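Local atomic coordinates of phosphoribosylaminoimidazole-succinocarboxamide synthase (Thermotoga maritima, PDB entry 1KUT), a protein that catalyses the ATP-dependent joining of L-aspartate to the imidazole carboxylate CAIR, giving SAICAR in de novo purine biosynthesis. Residues B[42-47]-B[70-75]; B[52-57]-B[152-157]; B[80-85]-B[133-138]; B[89-94]-B[166-171]. All blocks are in the same frame, centred on the assembly; numbering follows the deposited sequence.

How the contacts relate
Four contacts illustrate how one chain is tied together by segments far apart in sequence. Contacts 1 and 2 share helix 39-55, contact 1 at the five-stranded antiparallel sheet, their centres about 16 Å apart. Contact 2 meets contact 4 where Thr152 OG1 lies 2.9 Å from Tyr171 OH, probably hydrogen-bonded. Contacts 3 and 4, centres about 19 Å apart, reach the second antiparallel sheet through neighbouring strands 78-87 and 164-175. Along the chain contact 1 closes before contacts 3 and 4 open; contact 2 crosses contacts 1 and 4, contacts 3 and 4 cross, and contact 3 lies between the segments of contact 2. Helix 39-55 touches both the first sheet and helix 138-160, which packs on the second.

Contact 1. Residues B[42-47]-B[70-75]; sequences ICAETT and RTLKVI
Arg70 meets Ala44 through its backbone: the methyl CB of Ala44 rests 3.6 Å from Arg70 CA, close enough that the alanine fits against the chain just ahead of strand 71-74. The arginine CB stays beside the same methyl, and only the far end of the side chain leads away, to salt bridges with Glu20 and Asp23. Thr71 follows with its side chain pointing away from the helix, and little more than its backbone N comes near the Ala44 methyl. Leu72 turns back toward the helix and touches it with both of its branches. Its CD1 lies beside the carbonyl oxygen, 3.6 Å from Ala44 O, while CD2 reaches the methyl CG2 of Thr47 at 3.7 Å, the two side chains meeting at a slant. Thr47 can present that methyl because CG2 stands opposite its backbone N and OG1 lies beside it (chi1 -65°). The hydroxyl OG1 thus turns back to Cys43 O at 2.7 Å, a bond made from above the carbonyl plane, opposite to the face used by Thr47 N; OG1 also accepts from Ile187 N. The axes of helix 42-47 and strand 71-74 approach to 8.4 Å at 40°, and helix 39-55 packs on the five-stranded sheet, with Phe21 of strand 16-21 touching Ala44 and Thr47, Leu63 and Tyr66 of strand 63-67 touching Leu72, and helix 214-229 packed against Ile42 and Cys43.

Contact 2. Residues B[52-57]-B[152-157]; sequences KYLSEK and TLALKE
Tyr53 supplies the polar link to Ala154. Its hydroxyl donates to the backbone carbonyl, OH to Ala154 O 3.2 Å, from a position tilted 34° out of the carbonyl plane. The oxygen lies in the plane of the ring, at its edge, with CE2 as well as OH beside it. A chi1 of 167°, which carries CG to the side opposite the backbone N, sends the ring toward helix 138-160. The apolar contacts lie next to this bond. Leu54 CD1 and Leu155 CD2 approach to 3.6 Å, their side chains crossing at about a right angle, and the Ala154 methyl CB lies 4.4 Å from Tyr53 CE2 and 4.1 Å from Lys57 CE. Lys57 runs over the tyrosine, with CD above one face near the rim; a bend beyond it, at chi3, turns CE toward the Ala154 methyl. Charge probably contributes little directly, for Lys57 NZ and Glu157 OE1, though opposite in sign, remain 5.7 Å apart. A leucine in place of Tyr53 would probably leave Ala154 O without this donor and take away the flat surface beneath the lysine chain. Around this joint between the C-terminal part of helix 39-55, with the residues after it, and the C-terminal half of helix 138-160, Phe158 meets the Tyr53 ring, Ile187 touches Leu54, and Ile169 and Tyr171 of strand 164-175 back Leu155.

Contact 3. Residues B[80-85]-B[133-138]; sequences FPLEVV and LGIATK
Ile135 is pressed by its CG2 branch into the angle between Pro81 and Leu82, and this is the tight part of the contact. The methyl lies 3.9 Å from Pro81 CG and equally 3.9 Å from Leu82 CD1, meeting both side chains at a slant. It can do so because CG2 stands opposite the backbone N of Ile135 while CG1 lies beside that N (chi1 -73°). Next to it, Phe80 turns one rim of its ring to the loop: CD2 approaches Ile135 O at 3.6 Å, the oxygen lying at the ring edge near its plane, and CE2 touches Ala136 CB at 3.8 Å. No hydrogen bond crosses between the segments, and the contact is one of packing. The solvent side is different in kind. Pro81, at the centre of an inverse gamma turn, is exposed although its ring still covers Ile135. Gly134 closes helix 127-132 in a Schellman motif, its phi of 59° being one that glycine takes readily, and the exposed Thr137 serves as N-cap of the next helix through OG1 and Gln140 N. The contact therefore seats the link between helices 127-132 and 138-160 against the start of strand 78-87, where Met144 touches Phe80, Leu82 and Ala136, Leu130 and Ile115 pack on Ile135, and Tyr98 of the second subunit reaches Leu133.

Contact 4. Residues B[89-94]-B[166-171]; sequences KKAGSF and LWDIKY
Lys89 pairs with Trp167 twice, by backbone and by side chain. Its N donates to Trp167 O at 3.0 Å, the donor lying in the carbonyl plane on a lone pair, although the N-H is bent to 143°. Beyond that bond the aliphatic chain crosses the indole at about a right angle, and CD sits over the five-membered ring, 3.9 Å from its centroid and 13° off the normal, a CH-pi contact. The chain stays extended until a last bend (chi4 -52°), which turns NZ away from the indole to a salt bridge with Asp105. Lys89 O also receives a water at 2.6 Å that lies 2.9 Å from Asp168 OD2, a link less certain because further acceptors compete for its protons. Lys90 points away, its amine paired with Glu104. Ala91 turns back, and its CB meets the benzo edge of the indole, 3.6 Å from CE3 and near the ring plane. At Gly92 phi is positive before the weakly bonded start of helix 93-98, where Phe94 N bonds Ala91 O. An alanine in place of Trp167 would probably leave the lysine chain without a surface to lie on and open a gap beside the Ala91 methyl. Strand 164-175 is flanked here by Leu88, just after strand 78-87, which shares a backbone hydrogen bond with Trp167, and by strand 192-196, whose Arg193 bonds the backbone and whose Arg195 makes a cation-pi contact with the indole.

Contact 1. Residues B[42-47]-B[70-75]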
# COMPACT_ATOMS: atom_id res chain seq x y z
N ILE B 42 28.65 -13.51 -10.66
CA ILE B 42 28.26 -12.39 -11.51
C ILE B 42 27.55 -11.32 -10.68
O ILE B 42 27.91 -10.15 -10.74
CB ILE B 42 27.34 -12.88 -12.67
CG1 ILE B 42 28.21 -13.43 -13.80
CG2 ILE B 42 26.42 -11.77 -13.14
CD1 ILE B 42 27.44 -13.99 -14.98
N CYS B 43 26.56 -11.74 -9.90
CA CYS B 43 25.80 -10.80 -9.08
C CYS B 43 26.64 -10.20 -7.95
O CYS B 43 26.54 -9.00 -7.66
CB CYS B 43 24.55 -11.50 -8.53
SG CYS B 43 23.26 -11.82 -9.81
N ALA B 44 27.49 -11.01 -7.34
CA ALA B 44 28.35 -10.52 -6.27
C ALA B 44 29.20 -9.38 -6.80
O ALA B 44 29.26 -8.31 -6.19
CB ALA B 44 29.25 -11.66 -5.74
N GLU B 45 29.83 -9.60 -7.94
CA GLU B 45 30.68 -8.55 -8.50
C GLU B 45 29.95 -7.30 -8.99
O GLU B 45 30.43 -6.19 -8.79
CB GLU B 45 31.56 -9.11 -9.61
CG GLU B 45 32.50 -8.09 -10.20
CD GLU B 45 33.37 -8.68 -11.29
OE1 GLU B 45 34.16 -7.90 -11.90
OE2 GLU B 45 33.27 -9.91 -11.54
N THR B 46 28.80 -7.44 -9.65
CA THR B 46 28.13 -6.22 -10.09
C THR B 46 27.59 -5.48 -8.86
O THR B 46 27.53 -4.26 -8.85
CB THR B 46 27.01 -6.50 -11.17
OG1 THR B 46 25.72 -6.48 -10.57
CG2 THR B 46 27.25 -7.83 -11.84
N THR B 47 27.25 -6.20 -7.81
CA THR B 47 26.79 -5.55 -6.58
C THR B 47 27.93 -4.70 -6.01
O THR B 47 27.74 -3.53 -5.70
CB THR B 47 26.37 -6.58 -5.50
OG1 THR B 47 25.23 -7.31 -5.95
CG2 THR B 47 26.03 -5.89 -4.17
N ARG B 70 32.25 -15.11 -5.39
CA ARG B 70 30.87 -14.76 -5.06
C ARG B 70 30.60 -14.36 -3.62
O ARG B 70 29.49 -14.58 -3.10
CB ARG B 70 29.97 -15.94 -5.43
CG ARG B 70 30.29 -17.25 -4.67
CD ARG B 70 29.60 -18.46 -5.34
NE ARG B 70 28.84 -19.27 -4.39
CZ ARG B 70 27.97 -20.23 -4.73
NH1 ARG B 70 27.75 -20.50 -6.01
NH2 ARG B 70 27.30 -20.91 -3.80
N THR B 71 31.59 -13.75 -2.98
CA THR B 71 31.47 -13.33 -1.58
C THR B 71 31.71 -11.85 -1.36
O THR B 71 32.58 -11.25 -1.99
CB THR B 71 32.46 -14.12 -0.70
OG1 THR B 71 32.05 -15.49 -0.64
CG2 THR B 71 32.52 -13.55 0.71
N LEU B 72 30.94 -11.25 -0.46
CA LEU B 72 31.09 -9.84 -0.14
C LEU B 72 31.34 -9.68 1.35
O LEU B 72 30.60 -10.24 2.18
CB LEU B 72 29.81 -9.08 -0.50
CG LEU B 72 29.85 -8.08 -1.66
CD1 LEU B 72 30.49 -8.70 -2.87
CD2 LEU B 72 28.44 -7.64 -1.96
N LYS B 73 32.38 -8.94 1.72
CA LYS B 73 32.62 -8.73 3.13
C LYS B 73 31.75 -7.51 3.46
O LYS B 73 31.94 -6.42 2.91
CB LYS B 73 34.09 -8.44 3.39
CG LYS B 73 34.45 -8.31 4.86
CD LYS B 73 35.92 -7.95 4.96
CE LYS B 73 36.26 -7.16 6.22
NZ LYS B 73 37.62 -6.52 6.07
N VAL B 74 30.79 -7.71 4.35
CA VAL B 74 29.88 -6.64 4.71
C VAL B 74 29.88 -6.35 6.20
O VAL B 74 30.34 -7.16 7.00
CB VAL B 74 28.44 -6.98 4.30
CG1 VAL B 74 28.35 -7.11 2.79
CG2 VAL B 74 28.00 -8.28 4.96
N ILE B 75 29.37 -5.18 6.55
CA ILE B 75 29.26 -4.78 7.94
C ILE B 75 27.88 -5.23 8.41
O ILE B 75 26.89 -5.07 7.70
CB ILE B 75 29.31 -3.24 8.12
CG1 ILE B 75 28.16 -2.60 7.35
CG2 ILE B 75 30.63 -2.69 7.62
CD1 ILE B 75 28.03 -1.11 7.56

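Contact 2. Residues B[52-57]-B[152-157]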
# COMPACT_ATOMS: atom_id res chain seq x y z
N LYS B 52 30.17 0.30 -4.55
CA LYS B 52 31.42 1.03 -4.39
C LYS B 52 31.19 2.43 -4.97
O LYS B 52 31.51 3.45 -4.35
CB LYS B 52 32.54 0.32 -5.16
CG LYS B 52 33.92 0.92 -4.99
CD LYS B 52 34.42 0.77 -3.55
CE LYS B 52 35.82 1.34 -3.38
NZ LYS B 52 36.17 1.51 -1.93
N TYR B 53 30.60 2.47 -6.15
CA TYR B 53 30.28 3.73 -6.83
C TYR B 53 29.40 4.62 -5.95
O TYR B 53 29.61 5.83 -5.88
CB TYR B 53 29.53 3.41 -8.13
CG TYR B 53 28.86 4.58 -8.81
CD1 TYR B 53 29.61 5.53 -9.51
CD2 TYR B 53 27.48 4.71 -8.78
CE1 TYR B 53 28.98 6.58 -10.19
CE2 TYR B 53 26.84 5.75 -9.44
CZ TYR B 53 27.59 6.69 -10.15
OH TYR B 53 26.94 7.71 -10.81
N LEU B 54 28.41 4.00 -5.32
CA LEU B 54 27.47 4.68 -4.44
C LEU B 54 28.15 5.21 -3.16
O LEU B 54 27.93 6.36 -2.76
CB LEU B 54 26.37 3.69 -4.05
CG LEU B 54 25.02 3.66 -4.79
CD1 LEU B 54 25.18 4.05 -6.23
CD2 LEU B 54 24.41 2.26 -4.64
N SER B 55 28.95 4.35 -2.53
CA SER B 55 29.65 4.70 -1.29
C SER B 55 30.66 5.83 -1.44
O SER B 55 30.79 6.68 -0.56
CB SER B 55 30.35 3.47 -0.71
OG SER B 55 29.42 2.45 -0.40
N GLU B 56 31.42 5.85 -2.53
CA GLU B 56 32.36 6.94 -2.67
C GLU B 56 31.60 8.23 -2.88
O GLU B 56 32.18 9.31 -2.90
CB GLU B 56 33.36 6.70 -3.82
CG GLU B 56 32.87 5.82 -4.94
CD GLU B 56 33.97 5.56 -5.97
OE1 GLU B 56 35.07 5.10 -5.57
OE2 GLU B 56 33.72 5.80 -7.17
N LYS B 57 30.28 8.13 -3.00
CA LYS B 57 29.45 9.33 -3.17
C LYS B 57 28.84 9.77 -1.84
O LYS B 57 28.20 10.81 -1.77
CB LYS B 57 28.34 9.08 -4.19
CG LYS B 57 28.87 8.68 -5.57
CD LYS B 57 27.74 8.39 -6.54
CE LYS B 57 27.05 9.67 -6.95
NZ LYS B 57 27.96 10.56 -7.72
N THR B 152 18.69 5.67 -6.50
CA THR B 152 18.05 5.39 -7.77
C THR B 152 18.48 6.36 -8.85
O THR B 152 18.79 5.95 -9.97
CB THR B 152 16.52 5.42 -7.62
OG1 THR B 152 16.14 4.48 -6.61
CG2 THR B 152 15.83 5.07 -8.92
N LEU B 153 18.52 7.65 -8.51
CA LEU B 153 18.95 8.64 -9.48
C LEU B 153 20.46 8.49 -9.78
O LEU B 153 20.89 8.56 -10.93
CB LEU B 153 18.63 10.05 -8.96
CG LEU B 153 17.28 10.66 -9.39
CD1 LEU B 153 16.34 9.59 -9.99
CD2 LEU B 153 16.64 11.35 -8.19
N ALA B 154 21.26 8.28 -8.74
CA ALA B 154 22.70 8.10 -8.93
C ALA B 154 22.96 6.93 -9.86
O ALA B 154 23.83 7.00 -10.73
CB ALA B 154 23.38 7.85 -7.60
N LEU B 155 22.20 5.84 -9.68
CA LEU B 155 22.36 4.64 -10.50
C LEU B 155 21.83 4.88 -11.90
O LEU B 155 22.36 4.35 -12.89
CB LEU B 155 21.63 3.45 -9.87
CG LEU B 155 22.29 2.80 -8.67
CD1 LEU B 155 21.47 1.60 -8.22
CD2 LEU B 155 23.70 2.37 -9.06
N LYS B 156 20.77 5.67 -11.99
CA LYS B 156 20.17 6.00 -13.27
C LYS B 156 21.19 6.74 -14.15
O LYS B 156 21.30 6.49 -15.35
CB LYS B 156 18.94 6.87 -13.06
CG LYS B 156 18.49 7.62 -14.31
CD LYS B 156 17.44 8.68 -14.01
CE LYS B 156 17.19 9.52 -15.25
NZ LYS B 156 18.49 10.11 -15.72
N GLU B 157 21.93 7.67 -13.55
CA GLU B 157 22.92 8.45 -14.28
C GLU B 157 24.11 7.57 -14.66
O GLU B 157 24.80 7.81 -15.67
CB GLU B 157 23.38 9.63 -13.43
CG GLU B 157 22.22 10.49 -12.98
CD GLU B 157 22.54 11.34 -11.76
OE1 GLU B 157 23.10 10.78 -10.78
OE2 GLU B 157 22.23 12.55 -11.76

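Contact 3. Residues B[80-85]-B[133-138]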
# COMPACT_ATOMS: atom_id res chain seq x y z
N PHE B 80 15.65 -4.22 8.11
CA PHE B 80 14.23 -3.93 8.26
C PHE B 80 13.53 -4.99 7.41
O PHE B 80 14.00 -5.32 6.32
CB PHE B 80 13.87 -2.55 7.69
CG PHE B 80 14.33 -1.39 8.52
CD1 PHE B 80 15.64 -0.93 8.44
CD2 PHE B 80 13.45 -0.72 9.36
CE1 PHE B 80 16.05 0.18 9.18
CE2 PHE B 80 13.85 0.39 10.10
CZ PHE B 80 15.15 0.84 10.01
N PRO B 81 12.42 -5.57 7.91
CA PRO B 81 11.70 -6.60 7.15
C PRO B 81 10.97 -5.87 6.03
O PRO B 81 9.73 -5.90 5.93
CB PRO B 81 10.75 -7.18 8.19
CG PRO B 81 10.38 -5.95 9.00
CD PRO B 81 11.72 -5.24 9.17
N LEU B 82 11.74 -5.22 5.16
CA LEU B 82 11.14 -4.41 4.12
C LEU B 82 11.84 -4.47 2.77
O LEU B 82 13.04 -4.71 2.69
CB LEU B 82 11.14 -2.96 4.63
CG LEU B 82 9.87 -2.16 4.88
CD1 LEU B 82 8.75 -3.01 5.50
CD2 LEU B 82 10.27 -1.00 5.77
N GLU B 83 11.07 -4.25 1.72
CA GLU B 83 11.57 -4.21 0.35
C GLU B 83 11.09 -2.84 -0.14
O GLU B 83 9.91 -2.58 -0.19
CB GLU B 83 10.96 -5.33 -0.48
CG GLU B 83 11.57 -6.69 -0.18
CD GLU B 83 11.13 -7.78 -1.15
OE1 GLU B 83 10.99 -7.49 -2.36
OE2 GLU B 83 10.94 -8.94 -0.72
N VAL B 84 12.03 -1.96 -0.46
CA VAL B 84 11.69 -0.62 -0.91
C VAL B 84 11.92 -0.55 -2.42
O VAL B 84 13.05 -0.71 -2.90
CB VAL B 84 12.59 0.45 -0.22
CG1 VAL B 84 12.02 1.85 -0.51
CG2 VAL B 84 12.69 0.19 1.27
N VAL B 85 10.84 -0.30 -3.16
CA VAL B 85 10.91 -0.26 -4.60
C VAL B 85 10.76 1.15 -5.14
O VAL B 85 9.88 1.91 -4.72
CB VAL B 85 9.81 -1.14 -5.20
CG1 VAL B 85 9.86 -1.09 -6.72
CG2 VAL B 85 9.96 -2.57 -4.70
N LEU B 133 2.70 -1.01 12.85
CA LEU B 133 3.26 -2.35 12.99
C LEU B 133 4.60 -2.27 13.70
O LEU B 133 5.27 -3.29 13.90
CB LEU B 133 3.44 -3.01 11.63
CG LEU B 133 2.13 -3.22 10.86
CD1 LEU B 133 2.45 -3.78 9.47
CD2 LEU B 133 1.22 -4.17 11.63
N GLY B 134 4.99 -1.05 14.06
CA GLY B 134 6.26 -0.86 14.73
C GLY B 134 7.46 -1.35 13.95
O GLY B 134 8.50 -1.68 14.55
N ILE B 135 7.35 -1.41 12.63
CA ILE B 135 8.46 -1.87 11.78
C ILE B 135 9.52 -0.77 11.65
O ILE B 135 10.72 -1.04 11.68
CB ILE B 135 7.95 -2.26 10.37
CG1 ILE B 135 7.19 -3.58 10.46
CG2 ILE B 135 9.12 -2.32 9.37
CD1 ILE B 135 6.36 -3.85 9.26
N ALA B 136 9.06 0.47 11.50
CA ALA B 136 9.94 1.61 11.35
C ALA B 136 9.23 2.89 11.82
O ALA B 136 8.01 2.94 11.88
CB ALA B 136 10.35 1.75 9.90
N THR B 137 10.01 3.92 12.12
CA THR B 137 9.43 5.18 12.56
C THR B 137 9.24 6.07 11.35
O THR B 137 9.84 5.85 10.29
CB THR B 137 10.34 5.91 13.56
OG1 THR B 137 11.41 6.55 12.85
CG2 THR B 137 10.91 4.92 14.57
N LYS B 138 8.42 7.09 11.51
CA LYS B 138 8.15 8.02 10.44
C LYS B 138 9.46 8.62 9.92
O LYS B 138 9.60 8.91 8.73
CB LYS B 138 7.21 9.12 10.96
CG LYS B 138 6.17 9.58 9.97
CD LYS B 138 6.78 10.35 8.83
CE LYS B 138 5.81 11.41 8.34
NZ LYS B 138 5.36 12.27 9.48

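Contact 4. Residues B[89-94]-B[166-171]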
# COMPACT_ATOMS: atom_id res chain seq x y z
N LYS B 89 9.74 3.94 -14.38
CA LYS B 89 8.89 3.64 -15.52
C LYS B 89 7.87 2.60 -15.11
O LYS B 89 8.13 1.77 -14.24
CB LYS B 89 9.70 3.12 -16.70
CG LYS B 89 10.72 4.11 -17.26
CD LYS B 89 11.28 3.63 -18.59
CE LYS B 89 12.41 4.54 -19.09
NZ LYS B 89 12.04 5.98 -19.12
N LYS B 90 6.70 2.66 -15.74
CA LYS B 90 5.62 1.73 -15.43
C LYS B 90 5.96 0.33 -15.88
O LYS B 90 6.18 0.09 -17.07
CB LYS B 90 4.32 2.17 -16.12
CG LYS B 90 3.81 3.55 -15.76
CD LYS B 90 2.54 3.84 -16.55
CE LYS B 90 2.02 5.26 -16.32
NZ LYS B 90 0.94 5.62 -17.30
N ALA B 91 5.98 -0.62 -14.94
CA ALA B 91 6.29 -2.00 -15.28
C ALA B 91 5.90 -2.97 -14.17
O ALA B 91 5.70 -2.57 -13.02
CB ALA B 91 7.76 -2.12 -15.57
N GLY B 92 5.78 -4.24 -14.54
CA GLY B 92 5.45 -5.28 -13.57
C GLY B 92 4.12 -5.20 -12.83
O GLY B 92 3.06 -5.03 -13.42
N SER B 93 4.20 -5.35 -11.50
CA SER B 93 3.02 -5.31 -10.66
C SER B 93 2.39 -3.93 -10.70
O SER B 93 1.25 -3.75 -10.26
CB SER B 93 3.41 -5.63 -9.22
OG SER B 93 4.16 -4.56 -8.67
N PHE B 94 3.13 -2.96 -11.23
CA PHE B 94 2.57 -1.61 -11.29
C PHE B 94 1.53 -1.51 -12.39
O PHE B 94 0.52 -0.84 -12.21
CB PHE B 94 3.65 -0.56 -11.53
CG PHE B 94 3.13 0.86 -11.44
CD1 PHE B 94 3.07 1.52 -10.22
CD2 PHE B 94 2.66 1.52 -12.58
CE1 PHE B 94 2.53 2.80 -10.13
CE2 PHE B 94 2.12 2.80 -12.51
CZ PHE B 94 2.06 3.44 -11.29
N LEU B 166 17.22 2.63 -16.53
CA LEU B 166 16.77 1.97 -15.33
C LEU B 166 15.27 2.12 -15.21
O LEU B 166 14.77 3.23 -15.05
CB LEU B 166 17.46 2.59 -14.12
CG LEU B 166 17.14 1.96 -12.78
CD1 LEU B 166 17.43 0.46 -12.83
CD2 LEU B 166 17.98 2.65 -11.71
N TRP B 167 14.54 1.01 -15.29
CA TRP B 167 13.09 1.04 -15.18
C TRP B 167 12.62 1.15 -13.74
O TRP B 167 11.80 2.00 -13.40
CB TRP B 167 12.52 -0.20 -15.83
CG TRP B 167 12.50 -0.10 -17.28
CD1 TRP B 167 13.44 0.49 -18.08
CD2 TRP B 167 11.49 -0.62 -18.15
NE1 TRP B 167 13.07 0.38 -19.40
CE2 TRP B 167 11.88 -0.30 -19.48
CE3 TRP B 167 10.29 -1.32 -17.95
CZ2 TRP B 167 11.11 -0.66 -20.58
CZ3 TRP B 167 9.54 -1.68 -19.05
CH2 TRP B 167 9.95 -1.34 -20.35
N ASP B 168 13.13 0.25 -12.91
CA ASP B 168 12.82 0.22 -11.49
C ASP B 168 13.83 -0.66 -10.79
O ASP B 168 14.58 -1.41 -11.42
CB ASP B 168 11.40 -0.30 -11.24
CG ASP B 168 11.16 -1.65 -11.86
OD1 ASP B 168 12.10 -2.47 -11.87
OD2 ASP B 168 10.02 -1.89 -12.32
N ILE B 169 13.85 -0.58 -9.46
CA ILE B 169 14.82 -1.31 -8.69
C ILE B 169 14.28 -1.46 -7.28
O ILE B 169 13.53 -0.62 -6.82
CB ILE B 169 16.17 -0.51 -8.70
CG1 ILE B 169 17.22 -1.19 -7.83
CG2 ILE B 169 15.93 0.91 -8.20
CD1 ILE B 169 18.59 -0.66 -8.08
N LYS B 170 14.64 -2.55 -6.61
CA LYS B 170 14.20 -2.79 -5.24
C LYS B 170 15.39 -2.75 -4.28
O LYS B 170 16.46 -3.28 -4.59
CB LYS B 170 13.53 -4.17 -5.14
CG LYS B 170 13.12 -4.52 -3.71
CD LYS B 170 13.31 -6.00 -3.42
CE LYS B 170 14.76 -6.45 -3.63
NZ LYS B 170 15.10 -7.66 -2.82
N TYR B 171 15.21 -2.12 -3.13
CA TYR B 171 16.26 -2.02 -2.11
C TYR B 171 15.80 -2.63 -0.78
O TYR B 171 14.63 -2.97 -0.60
CB TYR B 171 16.62 -0.56 -1.82
CG TYR B 171 17.05 0.24 -3.05
CD1 TYR B 171 18.28 0.00 -3.67
CD2 TYR B 171 16.22 1.22 -3.58
CE1 TYR B 171 18.66 0.73 -4.79
CE2 TYR B 171 16.60 1.96 -4.70
CZ TYR B 171 17.82 1.71 -5.29
OH TYR B 171 18.21 2.46 -6.36
O HOH W 1 7.81 -0.07 -12.37